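Local coordinates for mutT/nudix family protein (Listeria innocua, PDB 3I9X), which probably acts as a hydrolase of the Nudix family, the chain being the Nudix-domain part of a longer protein, at residues Thr45-Leu50 against Ile144-Met149; Leu34-Glu39 against Glu130-Arg135; Arg23-Tyr28 against Trp117-Ala122; Tyr28-Ile33 against Gln84-Glu89. All coordinates share one frame; numbering follows the deposited sequence.

All four contacts belong to the Nudix fold, and three run along the long strand 27-40: contact 3 at its start, contact 4 in its middle and contact 2 toward its end. Contact 1 lies on the neighbouring strand 43-52 and touches contact 2, with centres 7 Å apart; Thr45 N to Lys38 O (2.7 Å) probably forms a hydrogen bond between them. Contacts 3 and 4 share Tyr28, their centres 13 Å apart. Contact 4 packs the helix of the Nudix box, which in relatives carries metal-binding glutamates, against the sheet. Bound glycerol, probably from the crystallisation liquor, lies about 3 Å from the Ile118 side chain (contact 3) and is hydrogen-bonded to Asp31 on contact 4's strand. Contact 3 also faces the second subunit.

Contact 1 (Thr45-Leu50 against Ile144-Met149); sequences TLHILL and IGLFPM
With CG of His47 turned beside its own backbone N (chi1 -74°), the imidazole lies flat against Pro148, while Met149 folds back at both chi2 and chi3 to bring its methyl to Leu46. Pro148 CA sits over the centre of the His47 ring, 3.9 Å from the centroid and only 9° off the normal, a CH-pi contact. The ring is kept from rotating by ND1, which donates to Thr45 O (2.8 Å); that oxygen lies in the ring plane, although the donor stands well above the carbonyl plane of Thr45. A histidine suits this place because it offers a flat face and an N-H at its edge. On the side of the sheet that faces helix 161-177, Leu46 CD2 meets Met149 CE at 3.9 Å, the two chains lying alongside.

The backbones form an antiparallel pair at one border of the curled Nudix sheet, strand 144-148 lying beside strand 43-52. Ile48 and Phe147 exchange two bonds, Ile48 N to Phe147 O being 2.7 Å, and Leu50 and Gly145 exchange two more. Past Pro148, whose ring nitrogen has no hydrogen to give, Met149 N makes a weak bond to Leu46 O as the next helix begins.

Leu50 CD1 approaches Phe147 CD2 (4.0 Å) at roughly a right angle, and the bare backbone of Gly145 leaves space for that phenyl ring, which also meets Trp69 edge-to-face. On the other face, Leu49 CD1 crosses the branch of Ile144 at CG2, 3.6 Å away, while Leu146 packs against Leu132 of helix 129-137.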
loop_
_atom_site.group_PDB
_atom_site.type_symbol
_atom_site.label_atom_id
_atom_site.label_comp_id
_atom_site.label_asym_id
_atom_site.label_seq_id
_atom_site.Cartn_x
_atom_site.Cartn_y
_atom_site.Cartn_z
ATOM N N THR A 45 -10.278 -26.814 -4.266
ATOM C CA THR A 45 -9.736 -26.168 -3.072
ATOM C C THR A 45 -8.632 -25.148 -3.432
ATOM O O THR A 45 -7.785 -25.385 -4.309
ATOM C CB THR A 45 -9.219 -27.245 -2.061
ATOM O OG1 THR A 45 -10.292 -28.148 -1.758
ATOM C CG2 THR A 45 -8.686 -26.611 -0.738
ATOM N N LEU A 46 -8.686 -24.013 -2.750
ATOM C CA LEU A 46 -7.726 -22.929 -2.923
ATOM C C LEU A 46 -6.403 -23.418 -2.391
ATOM O O LEU A 46 -6.348 -23.889 -1.267
ATOM C CB LEU A 46 -8.175 -21.702 -2.130
ATOM C CG LEU A 46 -7.388 -20.415 -2.453
ATOM C CD1 LEU A 46 -7.822 -19.891 -3.833
ATOM C CD2 LEU A 46 -7.590 -19.336 -1.380
ATOM N N HIS A 47 -5.372 -23.370 -3.226
ATOM C CA HIS A 47 -3.997 -23.698 -2.822
ATOM C C HIS A 47 -3.075 -22.494 -2.946
ATOM O O HIS A 47 -3.282 -21.628 -3.816
ATOM C CB HIS A 47 -3.426 -24.805 -3.715
ATOM C CG HIS A 47 -3.974 -26.168 -3.441
ATOM N ND1 HIS A 47 -5.324 -26.452 -3.479
ATOM C CD2 HIS A 47 -3.349 -27.331 -3.112
ATOM C CE1 HIS A 47 -5.503 -27.734 -3.197
ATOM N NE2 HIS A 47 -4.322 -28.292 -2.976
ATOM N N ILE A 48 -1.998 -22.490 -2.144
ATOM C CA ILE A 48 -0.988 -21.447 -2.174
ATOM C C ILE A 48 0.434 -21.999 -2.347
ATOM O O ILE A 48 0.778 -23.040 -1.758
ATOM C CB ILE A 48 -1.115 -20.551 -0.927
ATOM C CG1 ILE A 48 -0.086 -19.456 -0.960
ATOM C CG2 ILE A 48 -0.998 -21.372 0.405
ATOM C CD1 ILE A 48 -0.278 -18.371 0.081
ATOM N N LEU A 49 1.243 -21.328 -3.185
ATOM C CA LEU A 49 2.664 -21.632 -3.311
ATOM C C LEU A 49 3.510 -20.931 -2.236
ATOM O O LEU A 49 3.508 -19.700 -2.092
ATOM C CB LEU A 49 3.227 -21.237 -4.667
ATOM C CG LEU A 49 4.559 -21.908 -5.002
ATOM C CD1 LEU A 49 4.381 -23.380 -5.453
ATOM C CD2 LEU A 49 5.365 -21.144 -6.115
ATOM N N LEU A 50 4.298 -21.714 -1.516
ATOM C CA LEU A 50 5.165 -21.164 -0.483
ATOM C C LEU A 50 6.545 -21.764 -0.577
ATOM O O LEU A 50 6.710 -22.862 -1.103
ATOM C CB LEU A 50 4.588 -21.422 0.880
ATOM C CG LEU A 50 3.249 -20.825 1.225
ATOM C CD1 LEU A 50 2.748 -21.447 2.609
ATOM C CD2 LEU A 50 3.314 -19.320 1.273
ATOM N N ILE A 144 9.974 -26.008 -1.857
ATOM C CA ILE A 144 8.745 -25.392 -2.398
ATOM C C ILE A 144 7.541 -26.287 -2.285
ATOM O O ILE A 144 7.581 -27.416 -2.723
ATOM C CB ILE A 144 8.924 -25.062 -3.884
ATOM C CG1 ILE A 144 10.194 -24.216 -4.049
ATOM C CG2 ILE A 144 7.662 -24.367 -4.435
ATOM C CD1 ILE A 144 10.422 -23.700 -5.427
ATOM N N GLY A 145 6.444 -25.785 -1.721
ATOM C CA GLY A 145 5.219 -26.557 -1.641
ATOM C C GLY A 145 3.982 -25.821 -2.145
ATOM O O GLY A 145 3.884 -24.594 -2.066
ATOM N N LEU A 146 3.031 -26.595 -2.668
ATOM C CA LEU A 146 1.738 -26.078 -3.065
ATOM C C LEU A 146 0.732 -26.591 -2.066
ATOM O O LEU A 146 0.368 -27.770 -2.115
ATOM C CB LEU A 146 1.433 -26.517 -4.487
ATOM C CG LEU A 146 0.189 -25.975 -5.177
ATOM C CD1 LEU A 146 0.062 -24.375 -5.245
ATOM C CD2 LEU A 146 0.171 -26.613 -6.591
ATOM N N PHE A 147 0.300 -25.728 -1.143
ATOM C CA PHE A 147 -0.497 -26.152 0.013
ATOM C C PHE A 147 -1.956 -25.729 -0.117
ATOM O O PHE A 147 -2.237 -24.581 -0.475
ATOM C CB PHE A 147 0.031 -25.540 1.346
ATOM C CG PHE A 147 1.429 -25.973 1.727
ATOM C CD1 PHE A 147 1.638 -27.127 2.487
ATOM C CD2 PHE A 147 2.531 -25.241 1.318
ATOM C CE1 PHE A 147 2.926 -27.529 2.824
ATOM C CE2 PHE A 147 3.816 -25.621 1.668
ATOM C CZ PHE A 147 4.020 -26.771 2.415
ATOM N N PRO A 148 -2.878 -26.610 0.301
ATOM C CA PRO A 148 -4.240 -26.164 0.521
ATOM C C PRO A 148 -4.157 -25.043 1.513
ATOM O O PRO A 148 -3.243 -25.035 2.333
ATOM C CB PRO A 148 -4.948 -27.385 1.131
ATOM C CG PRO A 148 -4.056 -28.537 0.933
ATOM C CD PRO A 148 -2.655 -27.999 0.775
ATOM N N MET A 149 -5.052 -24.081 1.438
ATOM C CA MET A 149 -4.807 -22.852 2.179
ATOM C C MET A 149 -5.007 -23.103 3.654
ATOM O O MET A 149 -4.294 -22.536 4.472
ATOM C CB MET A 149 -5.650 -21.675 1.685
ATOM C CG MET A 149 -5.551 -20.421 2.558
ATOM S SD MET A 149 -4.049 -19.425 2.384
ATOM C CE MET A 149 -4.557 -18.485 0.880
#

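Contact 2 (Leu34-Glu39 against Glu130-Arg135); sequences LTTVKE and EALEKR
Leu132 pushes both its methyls against strand 34-39, the point where helix 129-137 covers the central sheet of the Nudix fold's alpha-beta-alpha sandwich. The helix runs steeply across the strand, at 107° between their directions, so one leucine supplies most of the apolar contact. Its CD1 lies over the backbone, 3.8 Å from Leu34 O, and also reaches Thr36 CB at 4.0 Å; its CD2 meets the branch point of Leu34, CG, at 4.0 Å. A branched, wholly apolar chain fits here, since the two methyls can straddle adjoining parts of the strand.

At the outer margin the contact turns ionic. Lys38 NZ donates to Glu133 OE2 at 2.8 Å in a salt bridge, approaching the anti side of the carboxylate and 15° out of its plane. The two chains come from opposite directions, and the long lysine bends at chi3 and chi4 to bring its amine there.

In the second shell, Thr36 OG1 is hydrogen-bonded to Val127 O, which fixes the threonine with its methyl CG2 4.0 Å from Leu132 CD1.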
loop_
_atom_site.group_PDB
_atom_site.type_symbol
_atom_site.label_atom_id
_atom_site.label_comp_id
_atom_site.label_asym_id
_atom_site.label_seq_id
_atom_site.Cartn_x
_atom_site.Cartn_y
_atom_site.Cartn_z
ATOM N N LEU A 34 0.400 -16.331 -4.072
ATOM C CA LEU A 34 0.258 -17.005 -5.352
ATOM C C LEU A 34 -0.627 -18.221 -5.249
ATOM O O LEU A 34 -0.196 -19.264 -4.731
ATOM C CB LEU A 34 1.638 -17.443 -5.826
ATOM C CG LEU A 34 1.951 -17.584 -7.289
ATOM C CD1 LEU A 34 1.206 -16.484 -8.028
ATOM C CD2 LEU A 34 3.496 -17.457 -7.515
ATOM N N THR A 35 -1.847 -18.106 -5.753
ATOM C CA THR A 35 -2.860 -19.149 -5.540
ATOM C C THR A 35 -3.376 -19.815 -6.797
ATOM O O THR A 35 -3.239 -19.284 -7.909
ATOM C CB THR A 35 -4.045 -18.614 -4.765
ATOM O OG1 THR A 35 -4.850 -17.783 -5.592
ATOM C CG2 THR A 35 -3.593 -17.817 -3.534
ATOM N N THR A 36 -3.946 -21.001 -6.607
ATOM C CA THR A 36 -4.666 -21.729 -7.652
ATOM C C THR A 36 -5.815 -22.490 -7.017
ATOM O O THR A 36 -5.977 -22.494 -5.798
ATOM C CB THR A 36 -3.785 -22.673 -8.452
ATOM O OG1 THR A 36 -4.514 -23.158 -9.589
ATOM C CG2 THR A 36 -3.323 -23.845 -7.630
ATOM N N VAL A 37 -6.655 -23.066 -7.857
ATOM C CA VAL A 37 -7.756 -23.886 -7.391
ATOM C C VAL A 37 -7.488 -25.255 -7.988
ATOM O O VAL A 37 -7.141 -25.368 -9.157
ATOM C CB VAL A 37 -9.123 -23.321 -7.802
ATOM C CG1 VAL A 37 -10.252 -24.374 -7.600
ATOM C CG2 VAL A 37 -9.465 -22.058 -6.997
ATOM N N LYS A 38 -7.516 -26.285 -7.157
ATOM C CA LYS A 38 -7.401 -27.644 -7.667
ATOM C C LYS A 38 -8.051 -28.620 -6.710
ATOM O O LYS A 38 -8.364 -28.272 -5.554
ATOM C CB LYS A 38 -5.941 -28.043 -7.935
ATOM C CG LYS A 38 -5.077 -28.268 -6.695
ATOM C CD LYS A 38 -3.630 -28.665 -7.071
ATOM C CE LYS A 38 -3.078 -29.857 -6.263
ATOM N NZ LYS A 38 -2.276 -30.761 -7.124
ATOM N N GLU A 39 -8.216 -29.848 -7.182
ATOM C CA GLU A 39 -9.039 -30.818 -6.461
ATOM C C GLU A 39 -8.263 -31.468 -5.333
ATOM O O GLU A 39 -7.168 -31.999 -5.515
ATOM C CB GLU A 39 -9.625 -31.873 -7.411
ATOM C CG GLU A 39 -10.394 -31.253 -8.592
ATOM C CD GLU A 39 -11.902 -31.478 -8.535
ATOM O OE1 GLU A 39 -12.331 -32.661 -8.395
ATOM O OE2 GLU A 39 -12.647 -30.469 -8.673
ATOM N N GLU A 130 -1.019 -25.632 -13.086
ATOM C CA GLU A 130 0.098 -26.375 -13.661
ATOM C C GLU A 130 1.475 -25.728 -13.442
ATOM O O GLU A 130 2.415 -26.405 -13.104
ATOM C CB GLU A 130 -0.148 -26.669 -15.161
ATOM C CG GLU A 130 -1.288 -27.722 -15.439
ATOM C CD GLU A 130 -2.717 -27.127 -15.473
ATOM O OE1 GLU A 130 -2.862 -25.863 -15.540
ATOM O OE2 GLU A 130 -3.697 -27.949 -15.433
ATOM N N ALA A 131 1.596 -24.419 -13.628
ATOM C CA ALA A 131 2.853 -23.727 -13.331
ATOM C C ALA A 131 3.273 -23.838 -11.856
ATOM O O ALA A 131 4.456 -23.958 -11.553
ATOM C CB ALA A 131 2.725 -22.281 -13.693
ATOM N N LEU A 132 2.316 -23.782 -10.943
ATOM C CA LEU A 132 2.634 -23.913 -9.512
ATOM C C LEU A 132 3.058 -25.340 -9.169
ATOM O O LEU A 132 4.014 -25.527 -8.442
ATOM C CB LEU A 132 1.456 -23.469 -8.639
ATOM C CG LEU A 132 0.926 -22.077 -8.928
ATOM C CD1 LEU A 132 -0.009 -21.573 -7.789
ATOM C CD2 LEU A 132 2.097 -21.124 -9.216
ATOM N N GLU A 133 2.356 -26.336 -9.712
ATOM C CA GLU A 133 2.760 -27.756 -9.560
ATOM C C GLU A 133 4.162 -27.996 -10.105
ATOM O O GLU A 133 4.956 -28.656 -9.457
ATOM C CB GLU A 133 1.740 -28.705 -10.220
ATOM C CG GLU A 133 0.390 -28.793 -9.491
ATOM C CD GLU A 133 -0.751 -29.409 -10.327
ATOM O OE1 GLU A 133 -0.673 -29.437 -11.583
ATOM O OE2 GLU A 133 -1.760 -29.844 -9.708
ATOM N N LYS A 134 4.490 -27.423 -11.258
ATOM C CA LYS A 134 5.861 -27.548 -11.810
ATOM C C LYS A 134 6.942 -27.142 -10.808
ATOM O O LYS A 134 7.906 -27.896 -10.577
ATOM C CB LYS A 134 6.039 -26.726 -13.092
ATOM C CG LYS A 134 5.663 -27.442 -14.396
ATOM C CD LYS A 134 6.261 -26.736 -15.656
ATOM C CE LYS A 134 7.824 -26.800 -15.705
ATOM N NZ LYS A 134 8.436 -26.080 -16.885
ATOM N N ARG A 135 6.795 -25.956 -10.212
ATOM C CA ARG A 135 7.815 -25.457 -9.269
ATOM C C ARG A 135 7.859 -26.263 -7.981
ATOM O O ARG A 135 8.934 -26.498 -7.445
ATOM C CB ARG A 135 7.613 -23.966 -8.951
ATOM C CG ARG A 135 8.343 -23.058 -9.915
ATOM C CD ARG A 135 9.865 -22.957 -9.607
ATOM N NE ARG A 135 10.192 -21.976 -8.567
ATOM C CZ ARG A 135 11.368 -21.894 -7.934
ATOM N NH1 ARG A 135 12.363 -22.746 -8.203
ATOM N NH2 ARG A 135 11.546 -20.964 -6.996
#

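Contact 3 (Arg23-Tyr28 against Trp117-Ala122); sequences RTPDGY and WIISRA
Asp26 and Trp117 are joined through backbone and side chain together. Asp26 N donates to Trp117 O (2.8 Å), and in return Trp117 N gives an almost straight bond (175°) to Asp26 OD1 at 2.9 Å. That oxygen accepts a second time, from Arg23 NH2 at 2.7 Å: the peptide N-H uses its anti side and the guanidinium its syn side, so a carboxylate serves two donors at once. Beyond this, the chains become a parallel pair, Gly27 beside Ile118 and Tyr28 beside Ile119, with Ile119 N bonded to Gly27 O (3.0 Å). The Tyr28 hydroxyl bonds to Asp108 of the second subunit.

The indole of Trp117 takes part in a CH-pi contact: Pro25 CG stands over its six-membered ring, 4.0 Å from the centroid and 2° off the normal, which suits a rigid proline ring whose C-H bonds can point at the indole face. Arg23 O lies at the ring edge.

Apolar packing adds Pro25 CB against Ile119 CD1 (3.8 Å) and Tyr28 CD1 against Ile119 CG2 (4.1 Å). Tyr28 and Arg121 lie side by side in van der Waals contact, OH to CB 3.7 Å.

Strand 118-126 lies between strand 27-40 and strand 102-107, on which Ile119 packs through Val106, while Ala82 of helix 82-94 touches Tyr28 and Arg121.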
loop_
_atom_site.group_PDB
_atom_site.type_symbol
_atom_site.label_atom_id
_atom_site.label_comp_id
_atom_site.label_asym_id
_atom_site.label_seq_id
_atom_site.Cartn_x
_atom_site.Cartn_y
_atom_site.Cartn_z
ATOM N N ARG A 23 16.423 8.907 10.526
ATOM C CA ARG A 23 15.955 7.492 10.455
ATOM C C ARG A 23 15.003 7.250 9.260
ATOM O O ARG A 23 13.898 7.804 9.229
ATOM C CB ARG A 23 15.235 7.148 11.755
ATOM C CG ARG A 23 14.672 5.710 11.844
ATOM C CD ARG A 23 15.677 4.678 12.427
ATOM N NE ARG A 23 16.193 3.724 11.428
ATOM C CZ ARG A 23 15.844 2.433 11.313
ATOM N NH1 ARG A 23 14.938 1.868 12.119
ATOM N NH2 ARG A 23 16.398 1.701 10.356
ATOM N N THR A 24 15.428 6.420 8.307
ATOM C CA THR A 24 14.624 6.103 7.129
ATOM C C THR A 24 14.376 4.587 7.030
ATOM O O THR A 24 14.964 3.809 7.800
ATOM C CB THR A 24 15.305 6.590 5.850
ATOM O OG1 THR A 24 16.513 5.863 5.664
ATOM C CG2 THR A 24 15.597 8.108 5.900
ATOM N N PRO A 25 13.488 4.146 6.101
ATOM C CA PRO A 25 13.216 2.702 6.102
ATOM C C PRO A 25 14.364 1.910 5.510
ATOM O O PRO A 25 15.117 2.385 4.663
ATOM C CB PRO A 25 11.973 2.560 5.220
ATOM C CG PRO A 25 11.424 3.968 5.077
ATOM C CD PRO A 25 12.640 4.839 5.115
ATOM N N ASP A 26 14.455 0.679 5.954
ATOM C CA ASP A 26 15.518 -0.210 5.538
ATOM C C ASP A 26 15.194 -0.963 4.280
ATOM O O ASP A 26 16.095 -1.551 3.657
ATOM C CB ASP A 26 15.823 -1.155 6.684
ATOM C CG ASP A 26 16.394 -0.424 7.837
ATOM O OD1 ASP A 26 15.985 -0.639 8.999
ATOM O OD2 ASP A 26 17.240 0.455 7.537
ATOM N N GLY A 27 13.936 -0.918 3.845
ATOM C CA GLY A 27 13.568 -1.718 2.679
ATOM C C GLY A 27 12.108 -1.632 2.306
ATOM O O GLY A 27 11.258 -1.354 3.131
ATOM N N TYR A 28 11.858 -1.892 1.035
ATOM C CA TYR A 28 10.540 -1.993 0.488
ATOM C C TYR A 28 10.500 -3.296 -0.257
ATOM O O TYR A 28 11.323 -3.501 -1.147
ATOM C CB TYR A 28 10.352 -0.831 -0.501
ATOM C CG TYR A 28 8.989 -0.665 -1.098
ATOM C CD1 TYR A 28 7.820 -0.867 -0.338
ATOM C CD2 TYR A 28 8.844 -0.194 -2.404
ATOM C CE1 TYR A 28 6.579 -0.656 -0.890
ATOM C CE2 TYR A 28 7.602 0.018 -2.956
ATOM C CZ TYR A 28 6.461 -0.201 -2.206
ATOM O OH TYR A 28 5.205 0.023 -2.786
ATOM N N TRP A 117 13.412 -1.938 9.372
ATOM C CA TRP A 117 12.134 -1.252 9.062
ATOM C C TRP A 117 11.792 -1.567 7.592
ATOM O O TRP A 117 12.322 -0.918 6.670
ATOM C CB TRP A 117 12.290 0.259 9.318
ATOM C CG TRP A 117 11.075 1.111 9.087
ATOM C CD1 TRP A 117 9.802 0.695 8.904
ATOM C CD2 TRP A 117 11.040 2.543 9.088
ATOM N NE1 TRP A 117 8.969 1.782 8.757
ATOM C CE2 TRP A 117 9.711 2.928 8.870
ATOM C CE3 TRP A 117 12.010 3.535 9.262
ATOM C CZ2 TRP A 117 9.315 4.269 8.832
ATOM C CZ3 TRP A 117 11.624 4.876 9.208
ATOM C CH2 TRP A 117 10.292 5.229 8.995
ATOM N N ILE A 118 11.016 -2.633 7.364
ATOM C CA ILE A 118 10.784 -3.076 5.968
ATOM C C ILE A 118 9.287 -3.029 5.714
ATOM O O ILE A 118 8.492 -3.524 6.516
ATOM C CB ILE A 118 11.423 -4.467 5.672
ATOM C CG1 ILE A 118 12.951 -4.383 5.802
ATOM C CG2 ILE A 118 11.115 -4.930 4.262
ATOM C CD1 ILE A 118 13.607 -5.707 6.098
ATOM N N ILE A 119 8.921 -2.339 4.647
ATOM C CA ILE A 119 7.534 -2.121 4.288
ATOM C C ILE A 119 7.244 -3.046 3.119
ATOM O O ILE A 119 8.003 -3.057 2.117
ATOM C CB ILE A 119 7.321 -0.669 3.873
ATOM C CG1 ILE A 119 7.587 0.263 5.077
ATOM C CG2 ILE A 119 5.920 -0.446 3.320
ATOM C CD1 ILE A 119 8.306 1.563 4.652
ATOM N N SER A 120 6.210 -3.876 3.289
ATOM C CA SER A 120 5.788 -4.808 2.256
ATOM C C SER A 120 4.516 -4.376 1.543
ATOM O O SER A 120 3.512 -4.162 2.174
ATOM C CB SER A 120 5.540 -6.189 2.856
ATOM O OG SER A 120 4.729 -6.936 1.977
ATOM N N ARG A 121 4.567 -4.328 0.221
ATOM C CA ARG A 121 3.417 -4.169 -0.631
ATOM C C ARG A 121 2.966 -5.567 -1.090
ATOM O O ARG A 121 3.694 -6.311 -1.751
ATOM C CB ARG A 121 3.796 -3.251 -1.800
ATOM C CG ARG A 121 2.698 -2.904 -2.861
ATOM C CD ARG A 121 1.407 -2.718 -2.292
ATOM N NE ARG A 121 0.498 -1.976 -3.147
ATOM C CZ ARG A 121 -0.784 -1.754 -2.851
ATOM N NH1 ARG A 121 -1.315 -2.234 -1.734
ATOM N NH2 ARG A 121 -1.541 -1.023 -3.676
ATOM N N ALA A 122 1.767 -5.952 -0.704
ATOM C CA ALA A 122 1.329 -7.313 -0.934
ATOM C C ALA A 122 0.298 -7.421 -2.060
ATOM O O ALA A 122 -0.594 -6.575 -2.192
ATOM C CB ALA A 122 0.814 -7.872 0.325
#

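Contact 4 (Tyr28-Ile33 against Gln84-Glu89); sequences YTSDMI and QAAERE
Ser30 and Ala86 mark the closest backbone approach, their CA atoms 5.6 Å apart, where strand 28-33 packs against helix 84-89. The axes come within 7.9 Å and their directions differ by 49°. This helix belongs to the Nudix box, the loop-helix-loop signature of the family; Arg88 and Glu89 form its Arg-Glu pair, and in relatives the helix carries glutamates that bind the catalytic metal. The contact is therefore where the signature helix rests on the central sheet. On the helix itself, Arg88 NH1 forms a salt bridge with Glu80 OE1, another residue of the signature.

Small residues let the two elements come so close. Ser30 OG, anti to its own N (chi1 -160°), lies 3.2 Å from Ala86 CB, and Ser30 CB touches Ala85 CB at 4.0 Å. The hydroxyl is near Ala86 N too, but at a poor angle; its hydrogen bond is with Ala82 O, one turn earlier in the helix. A serine is thus small enough for the close approach and still satisfies a helix carbonyl.

Met32, two residues on, is the other strand side chain that touches the helix. Its sulfur SD reaches Glu89 CB at 4.2 Å, and Glu89 meets it through that carbon, its carboxylate leading away from the strand. The flexible thioether follows the helix surface, so that Met32 SD also lies 4.1 Å from Ala86 CB and 3.2 Å from Ala86 O.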
loop_
_atom_site.group_PDB
_atom_site.type_symbol
_atom_site.label_atom_id
_atom_site.label_comp_id
_atom_site.label_asym_id
_atom_site.label_seq_id
_atom_site.Cartn_x
_atom_site.Cartn_y
_atom_site.Cartn_z
ATOM N N TYR A 28 11.858 -1.892 1.035
ATOM C CA TYR A 28 10.540 -1.993 0.488
ATOM C C TYR A 28 10.500 -3.296 -0.257
ATOM O O TYR A 28 11.323 -3.501 -1.147
ATOM C CB TYR A 28 10.352 -0.831 -0.501
ATOM C CG TYR A 28 8.989 -0.665 -1.098
ATOM C CD1 TYR A 28 7.820 -0.867 -0.338
ATOM C CD2 TYR A 28 8.844 -0.194 -2.404
ATOM C CE1 TYR A 28 6.579 -0.656 -0.890
ATOM C CE2 TYR A 28 7.602 0.018 -2.956
ATOM C CZ TYR A 28 6.461 -0.201 -2.206
ATOM O OH TYR A 28 5.205 0.023 -2.786
ATOM N N THR A 29 9.513 -4.141 0.057
ATOM C CA THR A 29 9.325 -5.408 -0.645
ATOM C C THR A 29 7.958 -5.542 -1.335
ATOM O O THR A 29 6.994 -4.863 -0.996
ATOM C CB THR A 29 9.525 -6.619 0.282
ATOM O OG1 THR A 29 8.515 -6.603 1.277
ATOM C CG2 THR A 29 10.872 -6.559 0.987
ATOM N N SER A 30 7.948 -6.386 -2.359
ATOM C CA SER A 30 6.776 -6.779 -3.106
ATOM C C SER A 30 6.558 -8.261 -2.823
ATOM O O SER A 30 7.376 -9.086 -3.226
ATOM C CB SER A 30 7.062 -6.587 -4.578
ATOM O OG SER A 30 5.872 -6.514 -5.315
ATOM N N ASP A 31 5.532 -8.588 -2.047
ATOM C CA ASP A 31 5.242 -9.985 -1.659
ATOM C C ASP A 31 3.949 -10.481 -2.299
ATOM O O ASP A 31 2.955 -9.747 -2.370
ATOM C CB ASP A 31 5.188 -10.076 -0.130
ATOM C CG ASP A 31 6.550 -9.820 0.501
ATOM O OD1 ASP A 31 7.511 -10.502 0.065
ATOM O OD2 ASP A 31 6.678 -8.926 1.380
ATOM N N MET A 32 3.980 -11.740 -2.739
ATOM C CA MET A 32 2.958 -12.323 -3.599
ATOM C C MET A 32 2.271 -13.542 -2.992
ATOM O O MET A 32 2.899 -14.574 -2.759
ATOM C CB MET A 32 3.580 -12.764 -4.916
ATOM C CG MET A 32 4.465 -11.649 -5.606
ATOM S SD MET A 32 4.907 -12.042 -7.358
ATOM C CE MET A 32 3.435 -13.130 -7.596
ATOM N N ILE A 33 0.980 -13.425 -2.752
ATOM C CA ILE A 33 0.144 -14.578 -2.444
ATOM C C ILE A 33 -0.227 -15.205 -3.786
ATOM O O ILE A 33 -1.063 -14.677 -4.542
ATOM C CB ILE A 33 -1.058 -14.156 -1.683
ATOM C CG1 ILE A 33 -0.619 -13.597 -0.331
ATOM C CG2 ILE A 33 -2.024 -15.267 -1.473
ATOM C CD1 ILE A 33 -0.200 -14.644 0.563
ATOM N N GLN A 84 5.937 -3.525 -10.569
ATOM C CA GLN A 84 6.926 -3.977 -11.525
ATOM C C GLN A 84 7.738 -5.086 -10.912
ATOM O O GLN A 84 7.956 -6.103 -11.547
ATOM C CB GLN A 84 7.801 -2.816 -12.041
ATOM C CG GLN A 84 7.165 -2.098 -13.234
ATOM C CD GLN A 84 7.460 -0.587 -13.321
ATOM O OE1 GLN A 84 8.361 -0.056 -12.657
ATOM N NE2 GLN A 84 6.670 0.106 -14.149
ATOM N N ALA A 85 8.143 -4.920 -9.658
ATOM C CA ALA A 85 8.876 -5.959 -8.965
ATOM C C ALA A 85 8.073 -7.280 -8.792
ATOM O O ALA A 85 8.654 -8.373 -8.871
ATOM C CB ALA A 85 9.359 -5.462 -7.633
ATOM N N ALA A 86 6.770 -7.176 -8.537
ATOM C CA ALA A 86 5.915 -8.356 -8.438
ATOM C C ALA A 86 5.753 -9.046 -9.798
ATOM O O ALA A 86 5.729 -10.260 -9.856
ATOM C CB ALA A 86 4.525 -7.996 -7.859
ATOM N N GLU A 87 5.615 -8.267 -10.872
ATOM C CA GLU A 87 5.487 -8.838 -12.216
ATOM C C GLU A 87 6.727 -9.615 -12.596
ATOM O O GLU A 87 6.614 -10.712 -13.154
ATOM C CB GLU A 87 5.183 -7.770 -13.274
ATOM C CG GLU A 87 3.743 -7.776 -13.719
ATOM C CD GLU A 87 3.177 -6.398 -13.984
ATOM O OE1 GLU A 87 1.965 -6.235 -13.717
ATOM O OE2 GLU A 87 3.923 -5.486 -14.450
ATOM N N ARG A 88 7.888 -9.047 -12.274
ATOM C CA ARG A 88 9.171 -9.728 -12.461
ATOM C C ARG A 88 9.255 -10.988 -11.612
ATOM O O ARG A 88 9.611 -12.049 -12.145
ATOM C CB ARG A 88 10.407 -8.832 -12.145
ATOM C CG ARG A 88 11.727 -9.657 -12.165
ATOM C CD ARG A 88 13.001 -8.935 -11.760
ATOM N NE ARG A 88 12.991 -8.517 -10.355
ATOM C CZ ARG A 88 12.755 -7.278 -9.942
ATOM N NH1 ARG A 88 12.513 -6.326 -10.820
ATOM N NH2 ARG A 88 12.749 -6.999 -8.648
ATOM N N GLU A 89 8.981 -10.868 -10.303
ATOM C CA GLU A 89 9.129 -12.018 -9.390
ATOM C C GLU A 89 8.151 -13.144 -9.745
ATOM O O GLU A 89 8.473 -14.298 -9.569
ATOM C CB GLU A 89 9.036 -11.641 -7.893
ATOM C CG GLU A 89 10.286 -10.891 -7.336
ATOM C CD GLU A 89 11.468 -11.812 -6.938
ATOM O OE1 GLU A 89 11.520 -12.996 -7.375
ATOM O OE2 GLU A 89 12.351 -11.354 -6.166
#